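Local structure of regulator of nonsense transcripts 2 (Homo sapiens, 4CEM) at residues T56-K61 with L80-Y85; T144-D149 with H186-V191; N177-D182 with K241-S246. The protein probably acts as an adaptor in nonsense-mediated mRNA decay, the fragment studied being the first of its three MIF4G domains. All blocks are in the same frame, centred on the assembly; numbering follows the deposited sequence.

Contact 1 of 3, residues T56-K61 with L80-Y85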
ATOM      1  N   THR A  56      -8.563 -21.629 -18.754  1.00 44.85           N
ATOM      2  CA  THR A  56      -9.307 -21.665 -17.493  1.00 43.12           C
ATOM      3  C   THR A  56      -8.376 -22.066 -16.368  1.00 39.95           C
ATOM      4  O   THR A  56      -8.420 -21.478 -15.293  1.00 40.22           O
ATOM      5  CB  THR A  56     -10.515 -22.623 -17.555  1.00 42.41           C
ATOM      6  OG1 THR A  56     -11.346 -22.249 -18.663  1.00 42.71           O
ATOM      7  CG2 THR A  56     -11.321 -22.551 -16.263  1.00 39.44           C
ATOM      8  N   ALA A  57      -7.525 -23.056 -16.626  1.00 38.41           N
ATOM      9  CA  ALA A  57      -6.509 -23.461 -15.654  1.00 38.66           C
ATOM     10  C   ALA A  57      -5.678 -22.249 -15.246  1.00 39.95           C
ATOM     11  O   ALA A  57      -5.496 -21.977 -14.054  1.00 39.94           O
ATOM     12  CB  ALA A  57      -5.615 -24.543 -16.233  1.00 36.06           C
ATOM     13  N   PHE A  58      -5.217 -21.500 -16.245  1.00 40.46           N
ATOM     14  CA  PHE A  58      -4.385 -20.338 -15.999  1.00 41.61           C
ATOM     15  C   PHE A  58      -5.108 -19.290 -15.165  1.00 43.25           C
ATOM     16  O   PHE A  58      -4.553 -18.797 -14.179  1.00 44.30           O
ATOM     17  CB  PHE A  58      -3.885 -19.731 -17.308  1.00 42.41           C
ATOM     18  CG  PHE A  58      -2.912 -18.611 -17.105  1.00 43.86           C
ATOM     19  CD1 PHE A  58      -1.676 -18.855 -16.526  1.00 44.54           C
ATOM     20  CD2 PHE A  58      -3.240 -17.306 -17.460  1.00 45.14           C
ATOM     21  CE1 PHE A  58      -0.776 -17.826 -16.312  1.00 44.31           C
ATOM     22  CE2 PHE A  58      -2.340 -16.275 -17.260  1.00 45.45           C
ATOM     23  CZ  PHE A  58      -1.106 -16.536 -16.685  1.00 44.57           C
ATOM     24  N   VAL A  59      -6.350 -18.971 -15.537  1.00 43.80           N
ATOM     25  CA  VAL A  59      -7.156 -18.018 -14.766  1.00 43.91           C
ATOM     26  C   VAL A  59      -7.275 -18.428 -13.303  1.00 44.22           C
ATOM     27  O   VAL A  59      -7.340 -17.574 -12.422  1.00 44.22           O
ATOM     28  CB  VAL A  59      -8.570 -17.843 -15.356  1.00 45.44           C
ATOM     29  CG1 VAL A  59      -9.486 -17.103 -14.378  1.00 44.87           C
ATOM     30  CG2 VAL A  59      -8.492 -17.096 -16.683  1.00 44.10           C
ATOM     31  N   LYS A  60      -7.284 -19.729 -13.042  1.00 45.42           N
ATOM     32  CA  LYS A  60      -7.382 -20.216 -11.676  1.00 48.26           C
ATOM     33  C   LYS A  60      -6.075 -20.011 -10.924  1.00 47.94           C
ATOM     34  O   LYS A  60      -6.086 -19.614  -9.763  1.00 48.60           O
ATOM     35  CB  LYS A  60      -7.774 -21.693 -11.651  1.00 51.58           C
ATOM     36  CG  LYS A  60      -8.271 -22.152 -10.295  1.00 55.14           C
ATOM     37  CD  LYS A  60      -8.669 -23.616 -10.324  1.00 59.67           C
ATOM     38  CE  LYS A  60      -9.075 -24.107  -8.945  1.00 61.73           C
ATOM     39  NZ  LYS A  60      -9.411 -25.556  -8.971  1.00 64.67           N
ATOM     40  N   LYS A  61      -4.949 -20.280 -11.585  1.00 46.34           N
ATOM     41  CA  LYS A  61      -3.629 -20.052 -10.983  1.00 45.16           C
ATOM     42  C   LYS A  61      -3.428 -18.601 -10.599  1.00 44.15           C
ATOM     43  O   LYS A  61      -2.795 -18.305  -9.585  1.00 44.29           O
ATOM     44  CB  LYS A  61      -2.511 -20.486 -11.931  1.00 46.84           C
ATOM     45  CG  LYS A  61      -2.125 -21.944 -11.782  1.00 46.03           C
ATOM     46  CD  LYS A  61      -1.511 -22.490 -13.053  1.00 47.46           C
ATOM     47  CE  LYS A  61      -1.250 -23.984 -12.937  1.00 50.02           C
ATOM     48  NZ  LYS A  61      -1.863 -24.743 -14.070  1.00 51.54           N
ATOM     49  N   LEU A  80      -0.623 -18.899 -24.210  1.00 39.06           N
ATOM     50  CA  LEU A  80      -2.075 -18.867 -24.236  1.00 39.68           C
ATOM     51  C   LEU A  80      -2.615 -17.677 -25.026  1.00 40.75           C
ATOM     52  O   LEU A  80      -2.029 -16.601 -25.029  1.00 40.03           O
ATOM     53  CB  LEU A  80      -2.616 -18.770 -22.809  1.00 39.29           C
ATOM     54  CG  LEU A  80      -2.253 -19.837 -21.784  1.00 38.47           C
ATOM     55  CD1 LEU A  80      -2.943 -19.526 -20.471  1.00 39.61           C
ATOM     56  CD2 LEU A  80      -2.668 -21.211 -22.273  1.00 41.13           C
ATOM     57  N   ASN A  81      -3.750 -17.880 -25.688  1.00 43.19           N
ATOM     58  CA  ASN A  81      -4.531 -16.777 -26.243  1.00 43.21           C
ATOM     59  C   ASN A  81      -5.629 -16.455 -25.249  1.00 41.27           C
ATOM     60  O   ASN A  81      -6.645 -17.138 -25.203  1.00 42.68           O
ATOM     61  CB  ASN A  81      -5.131 -17.142 -27.609  1.00 43.54           C
ATOM     62  CG  ASN A  81      -5.913 -15.998 -28.234  1.00 42.28           C
ATOM     63  OD1 ASN A  81      -6.341 -15.068 -27.552  1.00 41.50           O
ATOM     64  ND2 ASN A  81      -6.089 -16.057 -29.543  1.00 41.18           N
ATOM     65  N   LEU A  82      -5.415 -15.411 -24.457  1.00 40.83           N
ATOM     66  CA  LEU A  82      -6.342 -15.040 -23.386  1.00 39.20           C
ATOM     67  C   LEU A  82      -7.349 -13.972 -23.831  1.00 37.50           C
ATOM     68  O   LEU A  82      -8.053 -13.406 -22.997  1.00 36.18           O
ATOM     69  CB  LEU A  82      -5.548 -14.576 -22.152  1.00 38.53           C
ATOM     70  CG  LEU A  82      -4.860 -15.686 -21.339  1.00 37.88           C
ATOM     71  CD1 LEU A  82      -3.612 -15.172 -20.643  1.00 37.58           C
ATOM     72  CD2 LEU A  82      -5.804 -16.304 -20.314  1.00 36.94           C
ATOM     73  N   SER A  83      -7.430 -13.727 -25.142  1.00 38.37           N
ATOM     74  CA  SER A  83      -8.337 -12.726 -25.714  1.00 40.54           C
ATOM     75  C   SER A  83      -9.752 -12.758 -25.155  1.00 43.24           C
ATOM     76  O   SER A  83     -10.340 -11.703 -24.931  1.00 45.88           O
ATOM     77  CB  SER A  83      -8.429 -12.872 -27.231  1.00 40.51           C
ATOM     78  OG  SER A  83      -7.291 -12.325 -27.865  1.00 41.54           O
ATOM     79  N   LYS A  84     -10.291 -13.959 -24.937  1.00 45.16           N
ATOM     80  CA  LYS A  84     -11.662 -14.119 -24.465  1.00 44.85           C
ATOM     81  C   LYS A  84     -11.798 -14.178 -22.951  1.00 45.76           C
ATOM     82  O   LYS A  84     -12.921 -14.181 -22.447  1.00 48.77           O
ATOM     83  CB  LYS A  84     -12.276 -15.386 -25.062  1.00 46.83           C
ATOM     84  CG  LYS A  84     -12.469 -15.344 -26.573  1.00 48.52           C
ATOM     85  CD  LYS A  84     -12.989 -16.685 -27.076  1.00 52.11           C
ATOM     86  CE  LYS A  84     -12.657 -16.932 -28.544  1.00 54.67           C
ATOM     87  NZ  LYS A  84     -13.463 -16.087 -29.475  1.00 56.05           N
ATOM     88  N   TYR A  85     -10.686 -14.227 -22.217  1.00 44.96           N
ATOM     89  CA  TYR A  85     -10.745 -14.522 -20.775  1.00 45.06           C
ATOM     90  C   TYR A  85     -10.274 -13.365 -19.877  1.00 43.62           C
ATOM     91  O   TYR A  85      -9.970 -13.565 -18.693  1.00 40.52           O
ATOM     92  CB  TYR A  85      -9.961 -15.800 -20.474  1.00 47.11           C
ATOM     93  CG  TYR A  85     -10.356 -16.972 -21.345  1.00 49.13           C
ATOM     94  CD1 TYR A  85      -9.874 -17.082 -22.651  1.00 51.53           C
ATOM     95  CD2 TYR A  85     -11.212 -17.971 -20.872  1.00 50.02           C
ATOM     96  CE1 TYR A  85     -10.231 -18.148 -23.458  1.00 53.15           C
ATOM     97  CE2 TYR A  85     -11.579 -19.045 -21.676  1.00 49.91           C
ATOM     98  CZ  TYR A  85     -11.081 -19.124 -22.967  1.00 52.91           C
ATOM     99  OH  TYR A  85     -11.420 -20.171 -23.788  1.00 56.86           O
TER

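Contact 2 of 3, residues T144-D149 with H186-V191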
ATOM      1  N   THR A 144      -6.415  -6.378   6.246  1.00 75.84           N
ATOM      2  CA  THR A 144      -5.288  -7.091   5.651  1.00 73.53           C
ATOM      3  C   THR A 144      -5.295  -6.996   4.120  1.00 72.82           C
ATOM      4  O   THR A 144      -4.263  -6.722   3.505  1.00 71.63           O
ATOM      5  CB  THR A 144      -5.291  -8.576   6.074  1.00 72.94           C
ATOM      6  OG1 THR A 144      -5.502  -8.670   7.488  1.00 73.38           O
ATOM      7  CG2 THR A 144      -3.978  -9.251   5.720  1.00 69.68           C
ATOM      8  N   LYS A 145      -6.462  -7.205   3.515  1.00 71.19           N
ATOM      9  CA  LYS A 145      -6.601  -7.147   2.054  1.00 68.49           C
ATOM     10  C   LYS A 145      -6.599  -5.702   1.541  1.00 65.67           C
ATOM     11  O   LYS A 145      -5.938  -5.402   0.539  1.00 62.27           O
ATOM     12  CB  LYS A 145      -7.874  -7.884   1.615  1.00 67.67           C
ATOM     13  CG  LYS A 145      -8.177  -7.871   0.118  1.00 66.75           C
ATOM     14  CD  LYS A 145      -7.163  -8.653  -0.701  1.00 67.88           C
ATOM     15  CE  LYS A 145      -7.736  -9.091  -2.049  1.00 67.42           C
ATOM     16  NZ  LYS A 145      -8.460  -8.007  -2.779  1.00 67.52           N
ATOM     17  N   LEU A 146      -7.335  -4.814   2.213  1.00 61.33           N
ATOM     18  CA  LEU A 146      -7.326  -3.389   1.854  1.00 59.59           C
ATOM     19  C   LEU A 146      -5.910  -2.801   1.903  1.00 58.09           C
ATOM     20  O   LEU A 146      -5.572  -1.937   1.097  1.00 54.98           O
ATOM     21  CB  LEU A 146      -8.253  -2.573   2.764  1.00 58.66           C
ATOM     22  CG  LEU A 146      -8.267  -1.048   2.545  1.00 57.93           C
ATOM     23  CD1 LEU A 146      -8.800  -0.667   1.165  1.00 57.30           C
ATOM     24  CD2 LEU A 146      -9.079  -0.373   3.633  1.00 57.53           C
ATOM     25  N   ARG A 147      -5.085  -3.264   2.839  1.00 57.57           N
ATOM     26  CA  ARG A 147      -3.702  -2.797   2.905  1.00 58.97           C
ATOM     27  C   ARG A 147      -2.980  -3.085   1.596  1.00 57.07           C
ATOM     28  O   ARG A 147      -2.477  -2.170   0.935  1.00 56.09           O
ATOM     29  CB  ARG A 147      -2.942  -3.441   4.062  1.00 60.68           C
ATOM     30  CG  ARG A 147      -1.570  -2.825   4.264  1.00 63.10           C
ATOM     31  CD  ARG A 147      -0.938  -3.204   5.590  1.00 65.19           C
ATOM     32  NE  ARG A 147      -0.197  -4.452   5.463  1.00 68.66           N
ATOM     33  CZ  ARG A 147      -0.585  -5.637   5.928  1.00 73.74           C
ATOM     34  NH1 ARG A 147      -1.728  -5.786   6.596  1.00 75.23           N
ATOM     35  NH2 ARG A 147       0.195  -6.692   5.727  1.00 78.04           N
ATOM     36  N   THR A 148      -2.952  -4.359   1.222  1.00 53.89           N
ATOM     37  CA  THR A 148      -2.298  -4.779  -0.005  1.00 51.35           C
ATOM     38  C   THR A 148      -2.968  -4.143  -1.218  1.00 50.99           C
ATOM     39  O   THR A 148      -2.287  -3.636  -2.110  1.00 50.15           O
ATOM     40  CB  THR A 148      -2.299  -6.309  -0.138  1.00 49.27           C
ATOM     41  OG1 THR A 148      -1.825  -6.885   1.082  1.00 47.12           O
ATOM     42  CG2 THR A 148      -1.392  -6.752  -1.272  1.00 49.32           C
ATOM     43  N   ASP A 149      -4.298  -4.156  -1.239  1.00 48.60           N
ATOM     44  CA  ASP A 149      -5.047  -3.578  -2.352  1.00 48.73           C
ATOM     45  C   ASP A 149      -4.591  -2.158  -2.638  1.00 47.88           C
ATOM     46  O   ASP A 149      -4.335  -1.795  -3.790  1.00 46.96           O
ATOM     47  CB  ASP A 149      -6.557  -3.564  -2.066  1.00 51.27           C
ATOM     48  CG  ASP A 149      -7.212  -4.929  -2.228  1.00 51.69           C
ATOM     49  OD1 ASP A 149      -6.491  -5.926  -2.452  1.00 51.69           O
ATOM     50  OD2 ASP A 149      -8.462  -4.999  -2.130  1.00 53.25           O
ATOM     51  N   HIS A 186      -8.403   4.731  15.299  1.00 93.52           N
ATOM     52  CA  HIS A 186      -7.426   4.702  14.224  1.00 89.11           C
ATOM     53  C   HIS A 186      -7.073   3.284  13.909  1.00 86.98           C
ATOM     54  O   HIS A 186      -6.027   2.780  14.312  1.00 88.13           O
ATOM     55  CB  HIS A 186      -6.226   5.562  14.578  1.00 87.14           C
ATOM     56  CG  HIS A 186      -6.513   7.037  14.467  1.00 85.26           C
ATOM     57  ND1 HIS A 186      -7.135   7.728  15.437  1.00 83.64           N
ATOM     58  CD2 HIS A 186      -6.288   7.934  13.426  1.00 83.37           C
ATOM     59  CE1 HIS A 186      -7.276   9.009  15.049  1.00 82.52           C
ATOM     60  NE2 HIS A 186      -6.757   9.131  13.819  1.00 80.87           N
ATOM     61  N   THR A 187      -7.979   2.632  13.183  1.00 82.99           N
ATOM     62  CA  THR A 187      -7.903   1.202  12.891  1.00 80.28           C
ATOM     63  C   THR A 187      -7.150   0.889  11.595  1.00 78.21           C
ATOM     64  O   THR A 187      -6.649  -0.218  11.416  1.00 76.37           O
ATOM     65  CB  THR A 187      -9.321   0.598  12.813  1.00 79.35           C
ATOM     66  OG1 THR A 187     -10.212   1.544  12.209  1.00 81.25           O
ATOM     67  CG2 THR A 187      -9.831   0.263  14.203  1.00 78.01           C
ATOM     68  N   HIS A 188      -7.061   1.866  10.699  1.00 77.95           N
ATOM     69  CA  HIS A 188      -6.379   1.680   9.420  1.00 77.83           C
ATOM     70  C   HIS A 188      -4.954   2.202   9.423  1.00 72.96           C
ATOM     71  O   HIS A 188      -4.363   2.372   8.361  1.00 72.25           O
ATOM     72  CB  HIS A 188      -7.173   2.361   8.295  1.00 79.80           C
ATOM     73  CG  HIS A 188      -8.601   1.859   8.144  1.00 81.92           C
ATOM     74  ND1 HIS A 188      -9.654   2.487   8.700  1.00 82.43           N
ATOM     75  CD2 HIS A 188      -9.121   0.767   7.446  1.00 80.86           C
ATOM     76  CE1 HIS A 188     -10.785   1.827   8.388  1.00 80.09           C
ATOM     77  NE2 HIS A 188     -10.457   0.774   7.622  1.00 78.06           N
ATOM     78  N   VAL A 189      -4.370   2.438  10.597  1.00 69.43           N
ATOM     79  CA  VAL A 189      -3.058   3.099  10.672  1.00 68.60           C
ATOM     80  C   VAL A 189      -2.005   2.351   9.874  1.00 67.34           C
ATOM     81  O   VAL A 189      -1.294   2.950   9.058  1.00 66.71           O
ATOM     82  CB  VAL A 189      -2.545   3.245  12.114  1.00 67.37           C
ATOM     83  CG1 VAL A 189      -1.240   4.024  12.126  1.00 66.06           C
ATOM     84  CG2 VAL A 189      -3.573   3.952  12.969  1.00 71.85           C
ATOM     85  N   SER A 190      -1.918   1.045  10.110  1.00 64.53           N
ATOM     86  CA  SER A 190      -0.955   0.192   9.417  1.00 65.22           C
ATOM     87  C   SER A 190      -1.179   0.181   7.898  1.00 63.41           C
ATOM     88  O   SER A 190      -0.241  -0.022   7.132  1.00 65.67           O
ATOM     89  CB  SER A 190      -1.031  -1.238   9.952  1.00 64.43           C
ATOM     90  OG  SER A 190      -2.207  -1.874   9.488  1.00 64.23           O
ATOM     91  N   VAL A 191      -2.422   0.385   7.471  1.00 62.60           N
ATOM     92  CA  VAL A 191      -2.731   0.515   6.046  1.00 60.90           C
ATOM     93  C   VAL A 191      -2.134   1.804   5.463  1.00 58.57           C
ATOM     94  O   VAL A 191      -1.609   1.794   4.347  1.00 56.64           O
ATOM     95  CB  VAL A 191      -4.256   0.445   5.786  1.00 59.46           C
ATOM     96  CG1 VAL A 191      -4.597   0.906   4.382  1.00 56.36           C
ATOM     97  CG2 VAL A 191      -4.752  -0.975   6.012  1.00 61.75           C
TER

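Contact 3 of 3, residues N177-D182 with K241-S246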
ATOM      1  N   ASN A 177     -11.732   7.617   2.437  1.00 66.54           N
ATOM      2  CA  ASN A 177     -12.532   6.763   3.315  1.00 68.15           C
ATOM      3  C   ASN A 177     -11.797   6.421   4.602  1.00 71.81           C
ATOM      4  O   ASN A 177     -12.384   6.444   5.688  1.00 73.74           O
ATOM      5  CB  ASN A 177     -12.955   5.482   2.595  1.00 65.89           C
ATOM      6  CG  ASN A 177     -13.882   5.749   1.427  1.00 64.51           C
ATOM      7  OD1 ASN A 177     -14.050   4.903   0.556  1.00 64.75           O
ATOM      8  ND2 ASN A 177     -14.476   6.936   1.396  1.00 63.73           N
ATOM      9  N   ILE A 178     -10.512   6.112   4.473  1.00 73.02           N
ATOM     10  CA  ILE A 178      -9.671   5.844   5.629  1.00 73.40           C
ATOM     11  C   ILE A 178      -9.591   7.068   6.548  1.00 76.27           C
ATOM     12  O   ILE A 178      -9.756   6.945   7.761  1.00 77.91           O
ATOM     13  CB  ILE A 178      -8.257   5.411   5.201  1.00 72.49           C
ATOM     14  CG1 ILE A 178      -8.243   3.926   4.802  1.00 71.85           C
ATOM     15  CG2 ILE A 178      -7.264   5.666   6.325  1.00 72.58           C
ATOM     16  CD1 ILE A 178      -8.753   3.638   3.407  1.00 69.05           C
ATOM     17  N   ILE A 179      -9.346   8.242   5.972  1.00 80.23           N
ATOM     18  CA  ILE A 179      -9.339   9.492   6.747  1.00 85.38           C
ATOM     19  C   ILE A 179     -10.652   9.690   7.505  1.00 87.93           C
ATOM     20  O   ILE A 179     -10.646  10.021   8.693  1.00 91.08           O
ATOM     21  CB  ILE A 179      -9.050  10.730   5.857  1.00 86.34           C
ATOM     22  CG1 ILE A 179      -7.560  11.077   5.905  1.00 87.31           C
ATOM     23  CG2 ILE A 179      -9.856  11.940   6.308  1.00 82.85           C
ATOM     24  CD1 ILE A 179      -7.119  11.982   4.768  1.00 87.15           C
ATOM     25  N   ASN A 180     -11.767   9.466   6.816  1.00 87.04           N
ATOM     26  CA  ASN A 180     -13.089   9.609   7.419  1.00 84.93           C
ATOM     27  C   ASN A 180     -13.426   8.465   8.371  1.00 83.46           C
ATOM     28  O   ASN A 180     -14.056   8.684   9.409  1.00 82.06           O
ATOM     29  CB  ASN A 180     -14.149   9.742   6.328  1.00 84.94           C
ATOM     30  CG  ASN A 180     -13.998  11.028   5.537  1.00 85.53           C
ATOM     31  OD1 ASN A 180     -13.759  12.091   6.110  1.00 84.55           O
ATOM     32  ND2 ASN A 180     -14.129  10.941   4.216  1.00 84.29           N
ATOM     33  N   ALA A 181     -12.997   7.256   8.023  1.00 79.25           N
ATOM     34  CA  ALA A 181     -13.164   6.104   8.900  1.00 80.18           C
ATOM     35  C   ALA A 181     -12.391   6.273  10.212  1.00 84.37           C
ATOM     36  O   ALA A 181     -12.881   5.881  11.270  1.00 84.59           O
ATOM     37  CB  ALA A 181     -12.724   4.830   8.196  1.00 78.58           C
ATOM     38  N   ASP A 182     -11.196   6.865  10.139  1.00 85.99           N
ATOM     39  CA  ASP A 182     -10.280   6.913  11.281  1.00 87.03           C
ATOM     40  C   ASP A 182     -10.080   8.318  11.848  1.00 91.92           C
ATOM     41  O   ASP A 182      -9.073   8.974  11.578  1.00 89.88           O
ATOM     42  CB  ASP A 182      -8.932   6.313  10.884  1.00 84.92           C
ATOM     43  CG  ASP A 182      -8.972   4.804  10.780  1.00 86.31           C
ATOM     44  OD1 ASP A 182     -10.070   4.234  10.604  1.00 87.83           O
ATOM     45  OD2 ASP A 182      -7.897   4.179  10.887  1.00 82.51           O
ATOM     46  N   LYS A 241      -1.205  14.321   5.974  1.00 54.83           N
ATOM     47  CA  LYS A 241      -0.946  15.228   7.105  1.00 58.77           C
ATOM     48  C   LYS A 241      -2.176  15.384   7.974  1.00 58.33           C
ATOM     49  O   LYS A 241      -2.098  15.368   9.200  1.00 58.17           O
ATOM     50  CB  LYS A 241      -0.474  16.607   6.619  1.00 61.72           C
ATOM     51  CG  LYS A 241       1.037  16.795   6.715  1.00 66.50           C
ATOM     52  CD  LYS A 241       1.633  17.470   5.485  1.00 69.21           C
ATOM     53  CE  LYS A 241       3.156  17.483   5.547  1.00 70.99           C
ATOM     54  NZ  LYS A 241       3.753  17.919   4.255  1.00 75.15           N
ATOM     55  N   GLU A 242      -3.313  15.535   7.310  1.00 60.76           N
ATOM     56  CA  GLU A 242      -4.602  15.626   7.966  1.00 61.13           C
ATOM     57  C   GLU A 242      -4.896  14.355   8.763  1.00 59.73           C
ATOM     58  O   GLU A 242      -5.391  14.426   9.887  1.00 61.42           O
ATOM     59  CB  GLU A 242      -5.667  15.854   6.906  1.00 63.00           C
ATOM     60  CG  GLU A 242      -7.014  16.283   7.422  1.00 65.31           C
ATOM     61  CD  GLU A 242      -8.033  16.275   6.308  1.00 70.44           C
ATOM     62  OE1 GLU A 242      -7.679  16.701   5.186  1.00 72.34           O
ATOM     63  OE2 GLU A 242      -9.174  15.827   6.545  1.00 75.24           O
ATOM     64  N   TYR A 243      -4.588  13.198   8.185  1.00 57.78           N
ATOM     65  CA  TYR A 243      -4.680  11.936   8.919  1.00 57.56           C
ATOM     66  C   TYR A 243      -3.720  11.961  10.092  1.00 58.67           C
ATOM     67  O   TYR A 243      -4.083  11.617  11.213  1.00 62.93           O
ATOM     68  CB  TYR A 243      -4.332  10.748   8.028  1.00 55.76           C
ATOM     69  CG  TYR A 243      -4.502   9.408   8.710  1.00 55.69           C
ATOM     70  CD1 TYR A 243      -5.714   8.725   8.650  1.00 57.67           C
ATOM     71  CD2 TYR A 243      -3.453   8.818   9.404  1.00 55.90           C
ATOM     72  CE1 TYR A 243      -5.878   7.495   9.267  1.00 57.95           C
ATOM     73  CE2 TYR A 243      -3.603   7.586  10.023  1.00 57.01           C
ATOM     74  CZ  TYR A 243      -4.817   6.926   9.954  1.00 57.70           C
ATOM     75  OH  TYR A 243      -4.978   5.703  10.570  1.00 54.65           O
ATOM     76  N   PHE A 244      -2.486  12.362   9.815  1.00 57.90           N
ATOM     77  CA  PHE A 244      -1.459  12.416  10.835  1.00 57.04           C
ATOM     78  C   PHE A 244      -1.866  13.333  11.981  1.00 57.50           C
ATOM     79  O   PHE A 244      -1.632  13.016  13.151  1.00 55.50           O
ATOM     80  CB  PHE A 244      -0.134  12.894  10.247  1.00 55.09           C
ATOM     81  CG  PHE A 244       0.927  13.083  11.278  1.00 53.07           C
ATOM     82  CD1 PHE A 244       1.529  11.984  11.866  1.00 51.50           C
ATOM     83  CD2 PHE A 244       1.294  14.355  11.696  1.00 52.79           C
ATOM     84  CE1 PHE A 244       2.504  12.146  12.840  1.00 52.43           C
ATOM     85  CE2 PHE A 244       2.266  14.524  12.670  1.00 53.10           C
ATOM     86  CZ  PHE A 244       2.873  13.416  13.245  1.00 52.10           C
ATOM     87  N   THR A 245      -2.448  14.478  11.634  1.00 58.90           N
ATOM     88  CA  THR A 245      -3.026  15.390  12.621  1.00 61.29           C
ATOM     89  C   THR A 245      -4.057  14.670  13.507  1.00 63.89           C
ATOM     90  O   THR A 245      -3.950  14.654  14.740  1.00 64.27           O
ATOM     91  CB  THR A 245      -3.702  16.572  11.917  1.00 60.08           C
ATOM     92  OG1 THR A 245      -2.701  17.364  11.268  1.00 62.42           O
ATOM     93  CG2 THR A 245      -4.484  17.425  12.910  1.00 58.12           C
ATOM     94  N   SER A 246      -5.046  14.068  12.857  1.00 62.13           N
ATOM     95  CA  SER A 246      -6.048  13.269  13.537  1.00 60.75           C
ATOM     96  C   SER A 246      -5.400  12.229  14.458  1.00 60.56           C
ATOM     97  O   SER A 246      -5.816  12.064  15.599  1.00 62.02           O
ATOM     98  CB  SER A 246      -6.961  12.595  12.505  1.00 59.69           C
ATOM     99  OG  SER A 246      -7.461  11.371  12.994  1.00 61.75           O
TER

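Contact 1 of 3, residues T56-K61 with L80-Y85
Phe58, near the end of helix 52-61, packs against Leu80 and Leu82 of the loop that joins helix 70-79 to helix 86-95, within the all-helical, HEAT-like fold of the MIF4G domain. This is the tight part of the contact. Leu80 CD1 rests against the root of the aromatic side chain, 3.3 Å from Phe58 CB, and stays close to CG. Further out, Leu82 CD1 comes to 3.8 Å from Phe58 CE2, the two side chains crossing at about a right angle. All three residues are buried, and Phe77 of helix 70-79 and Phe113 of helix 103-116 each touch both Phe58 and Leu82, extending the apolar cluster.

The other side is looser and nearer solvent. Val59 CG2 only grazes Tyr85 CB at 4.3 Å, and exposed Thr56 brings OG1 to 4.4 Å from Tyr85 CE2 while that hydroxyl bonds to Ile52 O in its own helix. The loop folds back through two overlapping turns: a type I beta turn from Leu82 to Tyr85, the N-cap residue of helix 86-95, and an Asx turn in which Asn81 OD1 accepts Ser83 N at 3.0 Å, in the carbonyl plane.

Contact 2 of 3, residues T144-D149 with H186-V191
Arg147 and Val191 meet where helix 143-158 passes the first turn of helix 189-204, a contact between two helices of the MIF4G helical repeat fold that are separated in the chain by helix 164-181. The backbones come close, with the CA atoms of Arg147 and Val191 4.7 Å apart, and the two side chains pass each other at a slant.

Arg147 contributes its aliphatic stem. CB lies 3.6 Å from Val191 CG2, and CG passes close to Val191 CA. The chain starts extended, with CG anti to the backbone N (chi1 -172°), then bends at chi3 (88°), and before that bend CD lies 3.6 Å from Ser190 O, over the first turn of the second helix. Arginine thus serves here through its methylenes, and its contact is one of shape rather than of charge.

Val191 answers with both methyls. CG2 sits against Arg147 CB and CA, while CG1, placed anti to the backbone N, reaches to 4.1 Å from Arg147 CA. Ile143, one turn earlier on the first helix, also touches this buried valine.

Leu146 closes the seam beside them. Its CD2 lies 4.0 Å from His188 CD2, the side chains crossing at about a right angle, and Ile178 of helix 164-181 touches both residues. His188 is the N-cap residue of helix 189-204, so this pair packs at the very start of that helix.

Away from the second segment, Lys145 and Asp149 form a salt bridge one turn apart along helix 143-158. Lys145 NZ also bonds to Val94 O, and it meets the syn lone pair of Asp149 OD1 at 2.9 Å.

Contact 3 of 3, residues N177-D182 with K241-S246
Ile178 touches the ring of Tyr243 obliquely, its CG2 3.7 Å from Tyr243 CE1. The next residue, Ile179, makes the broader contact: CG1 lies at the ring edge, near its plane, and 3.9 Å from Tyr243 CB, while CG2 faces the exposed carboxylate of Glu242. At the end of the helix, Asp182 brings CB to 3.7 Å from Tyr243 CE1 and receives a weak hydrogen bond on OD2 from Tyr243 OH, at 3.3 Å. Its carboxylate is turned 33° from the ring plane, and OD2 has a stronger partner in His188 N. Tyr243 meets all three residues because CG stands anti to its own backbone N (chi1 -176°), which carries the ring across the interface, where Val189 and Val192 of helix 189-204 also touch it. A leucine in its place lacks the hydroxyl and would probably leave Asp182 OD2 more dependent on His188 N, with a gap beside Ile178 CG2 and Asp182 CB. Asp182 O lies 3.2 Å from Ser246 OG, whose hydroxyl is bonded to His186 NE2. The segments of helices 164-181 and 230-259 run nearly parallel, 17° apart with axes 10.1 Å from each other, a side-by-side packing in keeping with the layered helices of a MIF4G domain.

In the fold
Contacts 2 and 3 form one continuous region, their centres 13 Å apart and their segments alternating along the chain. The short loop after helix 164-181 ties them: His188 N lies 2.5 Å from Asp182 OD2, and His186 NE2 lies 2.5 Å from Ser246 OG, both probably hydrogen bonds. The loop leading into helix 189-204 is thus bonded to both segments of contact 3, and Val189 at the start of that helix packs on Tyr243. Contact 1 closes earlier in the chain and stands apart, its centre 30 Å from that of contact 2 and 40 Å from that of contact 3, on the opposite side of the chain's centre from contact 3. All three belong to the MIF4G domain, contact 1 well away from the joined pair.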